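Local coordinates for protein putative xanthine dehydrogenase YAGS fad-binding subunit (Escherichia coli, PDB 5G5G) that probably carries the molybdenum cofactor site of a periplasmic aldehyde oxidase, where aldehydes would be oxidised to carboxylic acids, at residues E640-D645 with A657-P662; G76-I81 with L114-T119. All coordinates share one frame; numbering follows the deposited sequence.

Contact 1: E640-D645 with A657-P662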
ATOM      1  N   GLU C 640      -4.038  -7.615  -5.535  1.00 13.04           N
ATOM      2  CA  GLU C 640      -3.918  -6.283  -6.142  1.00 12.52           C
ATOM      3  C   GLU C 640      -4.457  -6.210  -7.558  1.00 13.04           C
ATOM      4  O   GLU C 640      -4.100  -7.014  -8.447  1.00 12.66           O
ATOM      5  CB  GLU C 640      -2.457  -5.876  -6.170  1.00 12.29           C
ATOM      6  CG  GLU C 640      -1.925  -5.479  -4.851  1.00 12.15           C
ATOM      7  CD  GLU C 640      -0.484  -4.997  -4.832  1.00 12.21           C
ATOM      8  OE1 GLU C 640      -0.074  -4.167  -5.702  1.00 12.20           O
ATOM      9  OE2 GLU C 640       0.253  -5.386  -3.892  1.00 12.50           O
ATOM     10  N   GLU C 641      -5.395  -5.306  -7.782  1.00 13.02           N
ATOM     11  CA  GLU C 641      -5.857  -5.013  -9.128  1.00 13.93           C
ATOM     12  C   GLU C 641      -6.555  -3.650  -9.134  1.00 13.26           C
ATOM     13  O   GLU C 641      -7.462  -3.429  -8.345  1.00 13.30           O
ATOM     14  CB  GLU C 641      -6.834  -6.090  -9.610  1.00 15.30           C
ATOM     15  CG  GLU C 641      -7.652  -5.680 -10.821  1.00 17.65           C
ATOM     16  CD  GLU C 641      -8.387  -6.837 -11.494  1.00 20.36           C
ATOM     17  OE1 GLU C 641      -8.496  -7.945 -10.901  1.00 19.93           O
ATOM     18  OE2 GLU C 641      -8.870  -6.616 -12.637  1.00 22.29           O
ATOM     19  N   LEU C 642      -6.162  -2.781 -10.066  1.00 12.72           N
ATOM     20  CA  LEU C 642      -6.977  -1.588 -10.346  1.00 13.25           C
ATOM     21  C   LEU C 642      -8.085  -2.047 -11.304  1.00 14.05           C
ATOM     22  O   LEU C 642      -7.818  -2.340 -12.463  1.00 14.66           O
ATOM     23  CB  LEU C 642      -6.160  -0.484 -11.000  1.00 12.86           C
ATOM     24  CG  LEU C 642      -5.129   0.227 -10.103  1.00 12.71           C
ATOM     25  CD1 LEU C 642      -4.128   1.054 -10.913  1.00 12.61           C
ATOM     26  CD2 LEU C 642      -5.806   1.110  -9.082  1.00 12.98           C
ATOM     27  N   ALA C 643      -9.315  -2.046 -10.815  1.00 14.78           N
ATOM     28  CA  ALA C 643     -10.479  -2.388 -11.597  1.00 15.78           C
ATOM     29  C   ALA C 643     -10.779  -1.298 -12.612  1.00 16.45           C
ATOM     30  O   ALA C 643     -11.161  -0.195 -12.234  1.00 16.78           O
ATOM     31  CB  ALA C 643     -11.654  -2.584 -10.686  1.00 16.42           C
ATOM     32  N   VAL C 644     -10.691  -1.641 -13.897  1.00 16.28           N
ATOM     33  CA  VAL C 644     -11.013  -0.709 -14.946  1.00 16.59           C
ATOM     34  C   VAL C 644     -12.504  -0.703 -15.258  1.00 17.61           C
ATOM     35  O   VAL C 644     -13.105  -1.771 -15.520  1.00 17.81           O
ATOM     36  CB  VAL C 644     -10.260  -1.061 -16.241  1.00 17.40           C
ATOM     37  CG1 VAL C 644     -10.714  -0.180 -17.406  1.00 18.05           C
ATOM     38  CG2 VAL C 644      -8.762  -0.928 -16.014  1.00 16.61           C
ATOM     39  N   ASP C 645     -13.115   0.483 -15.227  1.00 16.94           N
ATOM     40  CA  ASP C 645     -14.476   0.635 -15.773  1.00 18.59           C
ATOM     41  C   ASP C 645     -14.251   1.024 -17.252  1.00 19.14           C
ATOM     42  O   ASP C 645     -13.800   2.120 -17.500  1.00 18.77           O
ATOM     43  CB  ASP C 645     -15.286   1.693 -15.021  1.00 18.26           C
ATOM     44  CG  ASP C 645     -16.765   1.679 -15.436  1.00 19.49           C
ATOM     45  OD1 ASP C 645     -17.013   1.731 -16.686  1.00 19.85           O
ATOM     46  OD2 ASP C 645     -17.639   1.526 -14.525  1.00 18.99           O
ATOM     47  N   ALA C 657      -8.407   1.367   0.697  1.00 16.96           N
ATOM     48  CA  ALA C 657      -9.301   0.247   1.082  1.00 18.46           C
ATOM     49  C   ALA C 657      -9.708  -0.555  -0.160  1.00 18.98           C
ATOM     50  O   ALA C 657      -9.613  -1.797  -0.153  1.00 20.62           O
ATOM     51  CB  ALA C 657     -10.539   0.749   1.796  1.00 18.93           C
ATOM     52  N   GLY C 658     -10.093   0.132  -1.240  1.00 17.10           N
ATOM     53  CA  GLY C 658     -10.509  -0.561  -2.449  1.00 16.44           C
ATOM     54  C   GLY C 658      -9.401  -1.350  -3.178  1.00 15.41           C
ATOM     55  O   GLY C 658      -9.662  -2.424  -3.771  1.00 16.62           O
ATOM     56  N   TYR C 659      -8.208  -0.767  -3.237  1.00 13.88           N
ATOM     57  CA  TYR C 659      -7.036  -1.428  -3.845  1.00 13.68           C
ATOM     58  C   TYR C 659      -6.303  -2.076  -2.712  1.00 13.78           C
ATOM     59  O   TYR C 659      -5.737  -1.371  -1.856  1.00 14.80           O
ATOM     60  CB  TYR C 659      -6.170  -0.417  -4.560  1.00 13.64           C
ATOM     61  CG  TYR C 659      -4.946  -1.067  -5.255  1.00 13.01           C
ATOM     62  CD1 TYR C 659      -3.738  -1.292  -4.557  1.00 13.10           C
ATOM     63  CD2 TYR C 659      -5.021  -1.460  -6.580  1.00 12.88           C
ATOM     64  CE1 TYR C 659      -2.632  -1.855  -5.189  1.00 12.49           C
ATOM     65  CE2 TYR C 659      -3.952  -1.997  -7.223  1.00 12.90           C
ATOM     66  CZ  TYR C 659      -2.742  -2.194  -6.529  1.00 12.61           C
ATOM     67  OH  TYR C 659      -1.659  -2.756  -7.179  1.00 12.32           O
ATOM     68  N   GLU C 660      -6.281  -3.411  -2.693  1.00 14.36           N
ATOM     69  CA  GLU C 660      -5.896  -4.116  -1.499  1.00 15.40           C
ATOM     70  C   GLU C 660      -4.459  -4.542  -1.563  1.00 13.84           C
ATOM     71  O   GLU C 660      -4.076  -5.302  -2.459  1.00 13.46           O
ATOM     72  CB  GLU C 660      -6.783  -5.335  -1.232  1.00 18.04           C
ATOM     73  CG  GLU C 660      -8.231  -4.992  -1.017  1.00 22.64           C
ATOM     74  CD  GLU C 660      -9.100  -6.222  -0.763  1.00 28.55           C
ATOM     75  OE1 GLU C 660      -8.577  -7.365  -0.750  1.00 35.54           O
ATOM     76  OE2 GLU C 660     -10.319  -6.053  -0.592  1.00 36.55           O
ATOM     77  N   VAL C 661      -3.688  -4.072  -0.578  1.00 13.03           N
ATOM     78  CA  VAL C 661      -2.312  -4.493  -0.370  1.00 12.19           C
ATOM     79  C   VAL C 661      -2.222  -5.371   0.843  1.00 12.02           C
ATOM     80  O   VAL C 661      -3.121  -5.399   1.661  1.00 12.18           O
ATOM     81  CB  VAL C 661      -1.333  -3.318  -0.246  1.00 13.27           C
ATOM     82  CG1 VAL C 661      -1.454  -2.459  -1.493  1.00 13.80           C
ATOM     83  CG2 VAL C 661      -1.533  -2.529   1.062  1.00 13.48           C
ATOM     84  N   PRO C 662      -1.145  -6.156   0.982  1.00 11.31           N
ATOM     85  CA  PRO C 662      -1.097  -7.093   2.087  1.00 11.53           C
ATOM     86  C   PRO C 662      -1.032  -6.396   3.448  1.00 10.96           C
ATOM     87  O   PRO C 662      -0.462  -5.335   3.542  1.00 11.27           O
ATOM     88  CB  PRO C 662       0.220  -7.811   1.856  1.00 11.58           C
ATOM     89  CG  PRO C 662       0.338  -7.823   0.359  1.00 11.38           C
ATOM     90  CD  PRO C 662      -0.078  -6.435   0.013  1.00 11.27           C
TER
HETATM   91  O   HOH W   1      -7.045  -4.783  -5.146  1.00 14.57           O

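Contact 2: G76-I81 with L114-T119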
ATOM      1  N   GLY C  76     -11.213  32.246   3.460  1.00 15.41           N
ATOM      2  CA  GLY C  76      -9.792  31.979   3.595  1.00 15.00           C
ATOM      3  C   GLY C  76      -9.021  31.803   2.258  1.00 14.85           C
ATOM      4  O   GLY C  76      -7.818  31.491   2.265  1.00 14.69           O
ATOM      5  N   VAL C  77      -9.708  31.965   1.110  1.00 14.91           N
ATOM      6  CA  VAL C  77      -9.077  31.631  -0.207  1.00 14.39           C
ATOM      7  C   VAL C  77      -8.206  32.819  -0.639  1.00 14.85           C
ATOM      8  O   VAL C  77      -8.608  33.965  -0.549  1.00 14.97           O
ATOM      9  CB  VAL C  77     -10.132  31.273  -1.278  1.00 14.27           C
ATOM     10  CG1 VAL C  77      -9.510  31.185  -2.668  1.00 14.31           C
ATOM     11  CG2 VAL C  77     -10.725  29.915  -0.943  1.00 13.90           C
ATOM     12  N   LEU C  78      -7.006  32.493  -1.125  1.00 15.07           N
ATOM     13  CA  LEU C  78      -6.037  33.436  -1.633  1.00 15.89           C
ATOM     14  C   LEU C  78      -6.049  33.503  -3.155  1.00 16.07           C
ATOM     15  O   LEU C  78      -5.974  34.607  -3.698  1.00 17.15           O
ATOM     16  CB  LEU C  78      -4.605  33.046  -1.207  1.00 16.66           C
ATOM     17  CG  LEU C  78      -4.252  33.026   0.292  1.00 17.10           C
ATOM     18  CD1 LEU C  78      -2.750  32.820   0.441  1.00 18.36           C
ATOM     19  CD2 LEU C  78      -4.636  34.340   0.882  1.00 18.49           C
ATOM     20  N   ALA C  79      -6.142  32.380  -3.832  1.00 15.31           N
ATOM     21  CA  ALA C  79      -6.134  32.352  -5.305  1.00 16.00           C
ATOM     22  C   ALA C  79      -6.580  30.972  -5.790  1.00 15.61           C
ATOM     23  O   ALA C  79      -6.623  30.000  -5.026  1.00 14.28           O
ATOM     24  CB  ALA C  79      -4.719  32.603  -5.815  1.00 16.18           C
ATOM     25  N   VAL C  80      -6.887  30.900  -7.093  1.00 16.20           N
ATOM     26  CA  VAL C  80      -7.115  29.604  -7.724  1.00 16.51           C
ATOM     27  C   VAL C  80      -6.234  29.536  -8.971  1.00 17.14           C
ATOM     28  O   VAL C  80      -6.358  30.399  -9.848  1.00 17.82           O
ATOM     29  CB  VAL C  80      -8.608  29.414  -8.147  1.00 17.28           C
ATOM     30  CG1 VAL C  80      -8.814  28.019  -8.730  1.00 17.12           C
ATOM     31  CG2 VAL C  80      -9.518  29.664  -6.940  1.00 17.67           C
ATOM     32  N   ILE C  81      -5.374  28.533  -9.035  1.00 16.70           N
ATOM     33  CA  ILE C  81      -4.464  28.317 -10.157  1.00 17.10           C
ATOM     34  C   ILE C  81      -5.138  27.451 -11.201  1.00 16.57           C
ATOM     35  O   ILE C  81      -5.708  26.423 -10.840  1.00 16.27           O
ATOM     36  CB  ILE C  81      -3.183  27.619  -9.714  1.00 17.80           C
ATOM     37  CG1 ILE C  81      -2.619  28.313  -8.466  1.00 18.47           C
ATOM     38  CG2 ILE C  81      -2.169  27.548 -10.864  1.00 18.38           C
ATOM     39  CD1 ILE C  81      -2.481  29.793  -8.522  1.00 19.20           C
ATOM     40  N   LEU C 114      -5.941  24.397  -8.762  1.00 14.49           N
ATOM     41  CA  LEU C 114      -5.476  24.316  -7.368  1.00 14.66           C
ATOM     42  C   LEU C 114      -6.034  25.499  -6.615  1.00 14.53           C
ATOM     43  O   LEU C 114      -5.817  26.630  -7.016  1.00 14.99           O
ATOM     44  CB  LEU C 114      -3.944  24.340  -7.270  1.00 15.01           C
ATOM     45  CG  LEU C 114      -3.394  24.200  -5.834  1.00 14.91           C
ATOM     46  CD1 LEU C 114      -3.187  22.727  -5.515  1.00 14.76           C
ATOM     47  CD2 LEU C 114      -2.123  25.007  -5.647  1.00 15.70           C
ATOM     48  N   VAL C 115      -6.786  25.244  -5.540  1.00 14.10           N
ATOM     49  CA  VAL C 115      -7.241  26.356  -4.704  1.00 14.50           C
ATOM     50  C   VAL C 115      -6.250  26.524  -3.558  1.00 14.20           C
ATOM     51  O   VAL C 115      -5.947  25.526  -2.895  1.00 14.89           O
ATOM     52  CB  VAL C 115      -8.626  26.085  -4.110  1.00 14.86           C
ATOM     53  CG1 VAL C 115      -9.067  27.231  -3.225  1.00 15.61           C
ATOM     54  CG2 VAL C 115      -9.658  25.859  -5.201  1.00 15.41           C
ATOM     55  N   VAL C 116      -5.777  27.751  -3.319  1.00 13.94           N
ATOM     56  CA  VAL C 116      -4.818  28.074  -2.284  1.00 13.58           C
ATOM     57  C   VAL C 116      -5.587  28.838  -1.220  1.00 13.65           C
ATOM     58  O   VAL C 116      -6.289  29.806  -1.546  1.00 13.82           O
ATOM     59  CB  VAL C 116      -3.727  29.016  -2.864  1.00 14.07           C
ATOM     60  CG1 VAL C 116      -2.702  29.359  -1.809  1.00 14.27           C
ATOM     61  CG2 VAL C 116      -3.073  28.334  -4.038  1.00 14.03           C
ATOM     62  N   ALA C 117      -5.508  28.379   0.025  1.00 13.34           N
ATOM     63  CA  ALA C 117      -6.196  29.037   1.133  1.00 13.93           C
ATOM     64  C   ALA C 117      -5.342  29.055   2.418  1.00 14.05           C
ATOM     65  O   ALA C 117      -4.306  28.437   2.499  1.00 13.47           O
ATOM     66  CB  ALA C 117      -7.510  28.338   1.385  1.00 14.00           C
ATOM     67  N   GLU C 118      -5.844  29.761   3.417  1.00 14.84           N
ATOM     68  CA  GLU C 118      -5.132  30.008   4.663  1.00 15.70           C
ATOM     69  C   GLU C 118      -4.996  28.738   5.507  1.00 14.59           C
ATOM     70  O   GLU C 118      -4.012  28.585   6.233  1.00 13.84           O
ATOM     71  CB  GLU C 118      -5.874  31.074   5.450  1.00 17.96           C
ATOM     72  CG  GLU C 118      -5.736  32.445   4.826  1.00 20.59           C
ATOM     73  CD  GLU C 118      -4.386  33.089   5.071  1.00 23.48           C
ATOM     74  OE1 GLU C 118      -3.530  32.511   5.799  1.00 25.54           O
ATOM     75  OE2 GLU C 118      -4.167  34.182   4.533  1.00 26.28           O
ATOM     76  N   THR C 119      -5.965  27.839   5.368  1.00 13.57           N
ATOM     77  CA  THR C 119      -5.963  26.583   6.093  1.00 13.27           C
ATOM     78  C   THR C 119      -6.306  25.430   5.176  1.00 12.88           C
ATOM     79  O   THR C 119      -6.983  25.609   4.145  1.00 12.56           O
ATOM     80  CB  THR C 119      -6.934  26.581   7.296  1.00 13.51           C
ATOM     81  OG1 THR C 119      -8.270  26.682   6.812  1.00 13.54           O
ATOM     82  CG2 THR C 119      -6.638  27.704   8.230  1.00 14.02           C
TER

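Contact 1: E640-D645 with A657-P662
E640 and Y659 meet through a carboxylate and a phenol hydroxyl, where two loop segments run in nearly opposite directions. Both lie in the molybdopterin cofactor-binding region, 640-645 leading into the small two-stranded sheet 644-645/650-651 and 657-662 following it. Along the E640 side chain, CB comes first and lies 3.4 Å from Y659 OH. CG turns to the backbone of the other segment and sits 3.2 Å from E660 O. Beyond CG the chain is extended (chi2 -177°) and runs alongside the hydroxyl, so that OE1 comes round to it. OE1 accepts the hydrogen bond from Y659 OH at 2.6 Å, on its anti side and 17° out of the carboxylate plane. It lies at the edge of the phenol ring, and the two flat groups are turned 62° apart. OE2 looks the other way, 4.1 Å from P662 CD and near V661 CG1. Outside the two segments, a basic side chain of another protein chain forms a salt bridge with OE2. Further along, L642 CD2 touches Y659 CD2 at 3.7 Å, approaching the ring obliquely. A water accepts from E641 N at 3.2 Å and from E660 N at 2.9 Å, bridging the two backbones. Y659 OH is itself bonded to S186 N, so replacing the tyrosine with a phenylalanine would probably take the phenol bond from E640 OE1 and leave the S186 amide without this acceptor. The V661 side chain is about 9 Å, at nearest atoms, from the bound iron-sulfur cluster. The chemistry is that of a buried acid shared between subunits: the phenol on one oxygen and the basic group on the other would be expected to stabilise E640 as an anion, while E660 O, also buried here, has no partner in the model.

Contact 2: G76-I81 with L114-T119
A classic beta bulge interrupts the antiparallel pairing of strands 77-82 and 111-117 in the a/b hammerhead domain, where 77-82 is an outermost strand of its sheet within this chain. L78 and A79 both face V116. L78 N gives V116 O a bond of 2.8 Å, and A79 N adds a weak one of 3.4 Å to the same oxygen. The kink is taken up at L78, whose psi of -42° departs from a regular strand. Past it, V116 N donates almost straight to A79 O at 2.9 Å, with a 176° angle at the hydrogen, and I81 and L114 exchange a reciprocal pair of backbone bonds. At the other end E118 N reaches G76 O at 2.9 Å. V115 serves two neighbours: with chi1 at 179° its methyls split, CG1 to V77 CG2 at 3.9 Å and CG2 to V80 CG2 at 4.2 Å. That face is covered at V77, V115 and A117 by helix 120-127. The opposite face abuts helix 250-262 through A79, L114 and V116; from beside the bulge L78 CD1 comes to 4.1 Å from V116 CG1. L78 CD2 also touches E118 OE2, though the main partner of that carboxylate is R264, by a salt bridge through OE1. Backbone bonds thus fix the register while aliphatic contacts seat the pair between two helices, and the bulge gives one carbonyl two unequal donors.

From the N terminus, contact 2 comes first: strand 77-82 leaves through helix 83-86 and strand 104-105, and the chain returns as strand 111-117 to close a loop of 32 residues at one end of a seven-stranded mixed sheet. Contact 1 opens far later, after helix 619-638, and closes a much shorter loop of 11 residues that contains strand 650-651, the partner of 644-645. The two loops follow in series, neither nested nor crossed. Contact 2 belongs to the hammerhead region, contact 1 to a molybdopterin cofactor-binding region near two other protein chains. Their centres lie about 32 Å apart, and they do not touch.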